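Putative acyl-CoA N-acyltransferase (Klebsiella pneumoniae subsp. pneumoniae, PDB 3LOD) belongs to the GNAT acetyltransferase family and probably transfers an acyl group from acyl-CoA to an acceptor that is not known. Local coordinates at residues A[5-10]-A[51-56]; A[18-23]-A[77-82]; A[67-72]-A[106-111]. One frame throughout, in Å; residues are numbered along the deposited sequence.

Contact 1. Residues A[5-10]-A[51-56]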
# COMPACT_ATOMS: atom_id res chain seq x y z
N THR A 5 -4.66 15.09 4.02
CA THR A 5 -4.87 15.18 2.58
C THR A 5 -4.26 13.96 1.84
O THR A 5 -3.38 13.32 2.40
CB THR A 5 -4.39 16.59 2.11
OG1 THR A 5 -5.37 17.13 1.23
CG2 THR A 5 -3.05 16.60 1.41
N ILE A 6 -4.74 13.59 0.64
CA ILE A 6 -4.11 12.53 -0.21
C ILE A 6 -3.70 13.01 -1.59
O ILE A 6 -4.50 13.62 -2.32
CB ILE A 6 -5.03 11.31 -0.42
CG1 ILE A 6 -4.69 10.22 0.58
CG2 ILE A 6 -4.78 10.68 -1.75
CD1 ILE A 6 -5.84 9.82 1.35
N THR A 7 -2.47 12.73 -2.00
CA THR A 7 -2.00 13.25 -3.28
C THR A 7 -1.13 12.25 -3.93
O THR A 7 -0.53 11.43 -3.24
CB THR A 7 -1.08 14.50 -3.12
OG1 THR A 7 0.16 14.13 -2.48
CG2 THR A 7 -1.78 15.66 -2.37
N ASP A 8 -0.99 12.35 -5.24
CA ASP A 8 -0.00 11.56 -5.96
C ASP A 8 1.38 11.85 -5.36
O ASP A 8 1.58 12.92 -4.78
CB ASP A 8 -0.01 11.92 -7.45
CG ASP A 8 -1.05 11.12 -8.26
OD1 ASP A 8 -1.55 10.09 -7.76
OD2 ASP A 8 -1.35 11.51 -9.43
N ILE A 9 2.30 10.88 -5.45
CA ILE A 9 3.74 11.11 -5.30
C ILE A 9 4.55 10.25 -6.28
O ILE A 9 4.23 9.10 -6.55
CB ILE A 9 4.34 10.80 -3.85
CG1 ILE A 9 3.45 9.90 -3.06
CG2 ILE A 9 4.86 12.04 -3.02
CD1 ILE A 9 3.78 8.56 -3.38
N ALA A 10 5.63 10.85 -6.76
CA ALA A 10 6.72 10.15 -7.43
C ALA A 10 7.35 9.18 -6.41
O ALA A 10 7.69 9.57 -5.29
CB ALA A 10 7.79 11.20 -7.98
N ALA A 51 1.01 5.51 -6.91
CA ALA A 51 1.65 5.81 -5.66
C ALA A 51 1.00 7.05 -5.09
O ALA A 51 0.85 8.08 -5.79
CB ALA A 51 3.09 6.06 -5.91
N LEU A 52 0.65 6.97 -3.82
CA LEU A 52 -0.06 8.06 -3.11
C LEU A 52 0.56 8.37 -1.74
O LEU A 52 1.19 7.49 -1.14
CB LEU A 52 -1.52 7.65 -2.89
CG LEU A 52 -2.42 7.35 -4.09
CD1 LEU A 52 -3.87 7.01 -3.67
CD2 LEU A 52 -2.40 8.47 -5.13
N ALA A 53 0.33 9.58 -1.25
CA ALA A 53 0.79 9.99 0.11
C ALA A 53 -0.32 10.60 0.93
O ALA A 53 -1.24 11.21 0.36
CB ALA A 53 1.93 10.96 0.01
N ILE A 54 -0.26 10.46 2.25
CA ILE A 54 -1.14 11.22 3.14
C ILE A 54 -0.35 12.25 3.88
O ILE A 54 0.72 11.98 4.44
CB ILE A 54 -1.77 10.39 4.22
CG1 ILE A 54 -1.78 8.96 3.83
CG2 ILE A 54 -3.25 10.78 4.49
CD1 ILE A 54 -1.75 8.15 5.08
N ARG A 55 -0.92 13.44 3.93
CA ARG A 55 -0.23 14.61 4.39
C ARG A 55 -1.00 15.18 5.53
O ARG A 55 -2.23 15.20 5.52
CB ARG A 55 -0.11 15.62 3.25
CG ARG A 55 0.13 14.96 1.88
CD ARG A 55 0.60 15.92 0.78
NE ARG A 55 2.03 16.12 0.92
CZ ARG A 55 2.98 15.63 0.12
NH1 ARG A 55 2.68 14.91 -0.97
NH2 ARG A 55 4.25 15.90 0.40
N SER A 56 -0.25 15.64 6.51
CA SER A 56 -0.80 16.34 7.62
C SER A 56 -1.44 17.65 7.12
O SER A 56 -1.36 17.96 5.91
CB SER A 56 0.29 16.58 8.67
OG SER A 56 1.12 17.69 8.34
O HOH W 1 3.58 15.10 -3.93

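Contact 2. Residues A[18-23]-A[77-82]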
# COMPACT_ATOMS: atom_id res chain seq x y z
N ALA A 18 11.78 8.35 2.13
CA ALA A 18 11.94 8.39 3.61
C ALA A 18 10.93 7.53 4.36
O ALA A 18 11.29 6.78 5.31
CB ALA A 18 11.94 9.84 4.16
N LEU A 19 9.66 7.56 3.93
CA LEU A 19 8.64 6.67 4.53
C LEU A 19 8.95 5.16 4.31
O LEU A 19 9.01 4.37 5.23
CB LEU A 19 7.29 7.03 3.98
CG LEU A 19 6.91 8.47 4.30
CD1 LEU A 19 5.94 9.05 3.24
CD2 LEU A 19 6.32 8.51 5.72
N ILE A 20 9.21 4.81 3.07
CA ILE A 20 9.69 3.52 2.67
C ILE A 20 10.91 3.06 3.50
O ILE A 20 10.93 1.95 4.02
CB ILE A 20 9.97 3.64 1.14
CG1 ILE A 20 8.63 3.74 0.42
CG2 ILE A 20 10.73 2.50 0.54
CD1 ILE A 20 7.47 3.22 1.26
N ALA A 21 11.93 3.91 3.62
CA ALA A 21 13.10 3.59 4.43
C ALA A 21 12.69 3.30 5.88
O ALA A 21 13.16 2.30 6.47
CB ALA A 21 14.10 4.70 4.35
N ALA A 22 11.83 4.14 6.46
CA ALA A 22 11.33 3.90 7.83
C ALA A 22 10.55 2.57 7.90
O ALA A 22 10.71 1.82 8.85
CB ALA A 22 10.41 5.10 8.33
N LEU A 23 9.69 2.31 6.91
CA LEU A 23 8.97 1.02 6.80
C LEU A 23 9.97 -0.13 6.90
O LEU A 23 9.78 -1.02 7.75
CB LEU A 23 8.19 0.91 5.48
CG LEU A 23 7.40 -0.37 5.09
CD1 LEU A 23 6.28 -0.73 6.04
CD2 LEU A 23 6.81 -0.26 3.70
N MET A 77 -0.78 -4.37 -4.28
CA MET A 77 -0.61 -3.31 -3.23
C MET A 77 0.64 -3.56 -2.37
O MET A 77 0.87 -4.66 -1.82
CB MET A 77 -1.81 -3.22 -2.30
CG MET A 77 -1.75 -1.96 -1.47
SD MET A 77 -3.30 -1.44 -0.71
CE MET A 77 -4.24 -1.14 -2.12
N LYS A 78 1.47 -2.52 -2.27
CA LYS A 78 2.70 -2.70 -1.54
C LYS A 78 3.18 -1.35 -1.08
O LYS A 78 2.63 -0.27 -1.46
CB LYS A 78 3.72 -3.41 -2.41
CG LYS A 78 4.27 -2.60 -3.56
CD LYS A 78 4.83 -3.49 -4.69
CE LYS A 78 6.10 -4.28 -4.34
NZ LYS A 78 6.61 -5.00 -5.60
N ARG A 79 4.20 -1.42 -0.23
CA ARG A 79 4.83 -0.25 0.34
C ARG A 79 3.90 0.65 1.07
O ARG A 79 4.07 1.86 0.99
CB ARG A 79 5.59 0.58 -0.70
CG ARG A 79 6.59 -0.15 -1.60
CD ARG A 79 7.46 -1.16 -0.86
NE ARG A 79 8.85 -1.05 -1.24
CZ ARG A 79 9.83 -1.31 -0.38
NH1 ARG A 79 11.11 -1.17 -0.74
NH2 ARG A 79 9.49 -1.68 0.87
N VAL A 80 2.97 0.09 1.82
CA VAL A 80 2.05 0.86 2.65
C VAL A 80 2.62 1.10 4.03
O VAL A 80 3.02 0.15 4.73
CB VAL A 80 0.70 0.07 2.78
CG1 VAL A 80 -0.30 0.79 3.69
CG2 VAL A 80 0.13 -0.10 1.41
N TYR A 81 2.59 2.34 4.50
CA TYR A 81 3.14 2.66 5.82
C TYR A 81 2.50 3.96 6.26
O TYR A 81 2.28 4.85 5.41
CB TYR A 81 4.60 2.93 5.66
CG TYR A 81 5.33 3.40 6.90
CD1 TYR A 81 5.68 2.48 7.95
CD2 TYR A 81 5.77 4.73 7.02
CE1 TYR A 81 6.43 2.92 9.08
CE2 TYR A 81 6.52 5.17 8.14
CZ TYR A 81 6.84 4.25 9.17
OH TYR A 81 7.57 4.64 10.26
N ILE A 82 2.24 4.07 7.56
CA ILE A 82 1.78 5.32 8.21
C ILE A 82 2.73 5.57 9.36
O ILE A 82 2.93 4.67 10.21
CB ILE A 82 0.41 5.11 8.88
CG1 ILE A 82 -0.66 4.63 7.90
CG2 ILE A 82 0.02 6.35 9.70
CD1 ILE A 82 -0.89 5.54 6.69

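Contact 3. Residues A[67-72]-A[106-111]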
# COMPACT_ATOMS: atom_id res chain seq x y z
N ILE A 67 0.40 0.76 -5.72
CA ILE A 67 -0.17 -0.39 -6.40
C ILE A 67 0.56 -0.51 -7.71
O ILE A 67 0.70 0.47 -8.46
CB ILE A 67 -1.66 -0.20 -6.68
CG1 ILE A 67 -2.43 -0.29 -5.38
CG2 ILE A 67 -2.17 -1.24 -7.71
CD1 ILE A 67 -3.87 0.17 -5.50
N VAL A 68 1.03 -1.72 -7.99
CA VAL A 68 1.65 -2.07 -9.26
C VAL A 68 0.64 -2.86 -10.05
O VAL A 68 0.22 -3.94 -9.58
CB VAL A 68 2.84 -2.98 -9.03
CG1 VAL A 68 3.42 -3.50 -10.41
CG2 VAL A 68 3.90 -2.27 -8.19
N LEU A 69 0.24 -2.32 -11.22
CA LEU A 69 -0.76 -2.92 -12.12
C LEU A 69 -0.21 -3.83 -13.24
O LEU A 69 0.74 -3.48 -13.93
CB LEU A 69 -1.52 -1.84 -12.83
CG LEU A 69 -2.16 -0.70 -12.08
CD1 LEU A 69 -2.36 0.40 -13.11
CD2 LEU A 69 -3.46 -1.24 -11.63
N SER A 70 -0.88 -4.96 -13.46
CA SER A 70 -0.46 -5.92 -14.45
C SER A 70 -1.36 -5.76 -15.66
O SER A 70 -2.41 -5.09 -15.59
CB SER A 70 -0.65 -7.31 -13.86
OG SER A 70 -1.95 -7.82 -14.17
N GLU A 71 -0.99 -6.37 -16.77
CA GLU A 71 -1.81 -6.18 -17.96
C GLU A 71 -3.09 -7.04 -17.95
O GLU A 71 -3.97 -6.82 -18.77
CB GLU A 71 -1.01 -6.25 -19.28
CG GLU A 71 -0.11 -7.46 -19.44
CD GLU A 71 0.90 -7.30 -20.58
OE1 GLU A 71 1.81 -6.44 -20.48
OE2 GLU A 71 0.79 -8.05 -21.58
N GLU A 72 -3.23 -7.97 -17.02
CA GLU A 72 -4.51 -8.69 -16.92
C GLU A 72 -5.51 -8.12 -15.89
O GLU A 72 -6.47 -8.81 -15.51
CB GLU A 72 -4.29 -10.19 -16.72
CG GLU A 72 -3.59 -10.86 -17.86
CD GLU A 72 -4.26 -10.63 -19.23
OE1 GLU A 72 -5.53 -10.62 -19.32
OE2 GLU A 72 -3.50 -10.45 -20.23
N ARG A 106 -8.34 2.58 -13.46
CA ARG A 106 -7.42 1.95 -14.38
C ARG A 106 -7.89 0.53 -14.74
O ARG A 106 -7.12 -0.29 -15.25
CB ARG A 106 -6.02 1.99 -13.76
CG ARG A 106 -5.54 3.44 -13.48
CD ARG A 106 -5.06 4.12 -14.76
NE ARG A 106 -4.21 3.20 -15.51
CZ ARG A 106 -2.88 3.14 -15.41
NH1 ARG A 106 -2.20 3.98 -14.60
NH2 ARG A 106 -2.22 2.24 -16.14
N ASP A 107 -9.18 0.28 -14.50
CA ASP A 107 -9.85 -1.00 -14.78
C ASP A 107 -9.36 -2.16 -13.96
O ASP A 107 -9.57 -3.31 -14.36
CB ASP A 107 -9.73 -1.40 -16.24
CG ASP A 107 -10.45 -0.46 -17.18
OD1 ASP A 107 -11.40 0.20 -16.71
OD2 ASP A 107 -10.07 -0.39 -18.38
N CYS A 108 -8.70 -1.89 -12.85
CA CYS A 108 -8.14 -2.96 -12.10
C CYS A 108 -9.32 -3.66 -11.43
O CYS A 108 -10.19 -3.01 -10.85
CB CYS A 108 -7.19 -2.41 -11.04
SG CYS A 108 -6.63 -3.72 -9.87
N HIS A 109 -9.36 -4.99 -11.48
CA HIS A 109 -10.48 -5.69 -10.93
C HIS A 109 -10.22 -6.46 -9.62
O HIS A 109 -11.18 -6.83 -8.90
CB HIS A 109 -10.99 -6.62 -12.01
CG HIS A 109 -9.96 -7.59 -12.52
ND1 HIS A 109 -9.47 -8.64 -11.76
CD2 HIS A 109 -9.35 -7.70 -13.73
CE1 HIS A 109 -8.61 -9.35 -12.48
NE2 HIS A 109 -8.52 -8.79 -13.67
N THR A 110 -8.97 -6.73 -9.31
CA THR A 110 -8.63 -7.49 -8.10
C THR A 110 -7.34 -6.91 -7.58
O THR A 110 -6.38 -6.69 -8.37
CB THR A 110 -8.38 -8.94 -8.43
OG1 THR A 110 -9.56 -9.50 -9.03
CG2 THR A 110 -8.09 -9.72 -7.22
N LEU A 111 -7.32 -6.60 -6.28
CA LEU A 111 -6.09 -6.19 -5.62
C LEU A 111 -5.58 -7.27 -4.78
O LEU A 111 -6.33 -7.80 -4.01
CB LEU A 111 -6.36 -5.04 -4.68
CG LEU A 111 -6.03 -3.72 -5.28
CD1 LEU A 111 -6.04 -2.77 -4.12
CD2 LEU A 111 -4.64 -3.80 -5.98

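Contact 1. Residues A[5-10]-A[51-56]
Arg55 and Thr7 meet at about a right angle on one face of the sheet. Arg55 bends at chi3 (82°), which brings its guanidinium over to the Thr7 hydroxyl. Arg55 NH1 donates to Thr7 OG1 at 3.0 Å, and the oxygen sits at the guanidinium edge, in its plane. Thr7 OG1 in turn donates to Asp8 O, so the hydroxyl both accepts and donates. A water also joins Asp8 O to Arg55 NH1, weakly at the arginine. The main partner of Arg55 is Glu15, which forms a salt bridge with NH2. Thr5 lies obliquely over the aliphatic stem, with Thr5 CG2 3.6 Å from Arg55 CB. Behind these side chains, strands 5-8 and 49-55 pair antiparallel at one edge of the GNAT sheet. Thr5 with Arg55 and Thr7 with Ala53 are the hydrogen-bonded pairs. On the other face, Ile6 and Ile54 lie side by side and point the same way, with Ile6 CD1 4.2 Å from Ile54 CG2. Leu52 is on this side too and packs on helix 91-104. Beyond the strand, Ile9 turns back over two alanines. Ile9 CD1 is 3.6 Å from Ala51 CB, and Ile9 CG1 is 3.6 Å from Ala53 CB. Ile9 N donates to Ala51 O at 3.2 Å, from above the carbonyl plane.

Contact 2. Residues A[18-23]-A[77-82]
Tyr81 packs against Leu19, Ala22 and Leu23 of helix 14-26, where helix segment 18-23 crosses strand segment 77-82 at 88°. This is the packing of the first helix of a GNAT fold on a central strand of its sheet. Tyr81 CB touches the Leu23 side chain, with Leu23 CD1 4.0 Å away. Tyr81 CG is anti to the backbone N (chi1 175°), which turns the ring toward the helix. The Tyr81 and Leu23 side chains slide past each other in opposite directions, and Tyr81 CD1 is 3.8 Å from Leu23 CA. Across the ring, Tyr81 CD2 and CE2 meet the methyl CD2 of Leu19, whose side chain crosses obliquely. One ring face carries backbone atoms of the helix. Leu19 O stands 3.7 Å above the ring plane and Leu23 N 3.9 Å above it, both offset toward the rim. Leu23 N donates to Leu19 O within the helix, so this backbone hydrogen bond lies over the ring. At the far end, Tyr81 OH is 3.5 Å from Ala22 CB, a contact with a methyl group.

Nearer the start of the strand segment, Arg79 has positive phi (56°). Lys78 pairs with Ala66 and Tyr81 with Cys64, so three steps on this strand match two on strand 61-69. This is consistent with a beta bulge. The bulged region faces Leu23, whose CD1 and CD2 both touch Val80 O. The Arg79 chain bends at chi2 and chi3, and NH2 forms a salt bridge with Asp24. Ile20 crosses it at about a right angle. Ile20 CD1 touches Arg79 CB, while Ile20 CG2 lies 3.9 Å above the Arg79 guanidinium plane.

Contact 3. Residues A[67-72]-A[106-111]
The Arg106 guanidinium carries Leu69 CD1 on one face, 3.5 Å above its plane and offset toward the rim. The two side chains cross at about a right angle. Segment 106-111 lies where helix 91-104, the beta-alpha-beta crossover helix between parallel strands 74-82 and 110-116, gives way to strand 110-116. Arg106 NH1 donates a hydrogen bond to Gln47 O. The His109 ring is held at its edge by two polar contacts. His109 NE2 donates to Glu72 O at 2.8 Å, meeting a lone pair in the carbonyl plane, although the oxygen is tilted 20° from the ring plane. ND1 shares a hydrogen bond with Thr110 OG1, which lies in the ring plane. These two bonds fix the rotation of the ring, and Phe74 packs with it edge-to-face. A Schellman motif ends the helix, with Asp107 as its C-prime residue at positive phi. On the other segment, Ser70 OG accepts from Glu72 N in an ST turn. Away from these polar groups, Leu69 CD2 meets Cys108 CB at 4.0 Å. Deeper still, Ile67 crosses Leu111 at about a right angle, and Ile67 CD1 is 3.9 Å from Leu111 CD1.

All three contacts reach one sheet, at different places and with different chemistry. Contact 2 is the most interior, with no exposed residue among those that touch. It sets helix against strand and has no hydrogen bond across it. Contacts 1 and 3 lie farther out, and each includes exposed residues. Contact 1 is strand on strand at the sheet edge. It combines main-chain bonds with an arginine-threonine hydrogen bond on one face and aliphatic packing on the other. Contact 3, on the opposite side of the chain's centre from contact 2, joins loops and strand ends. It is aliphatic inside and polar at the surface. Ile54 and Ile82 touch between contacts 1 and 2. Met77 joins contacts 2 and 3.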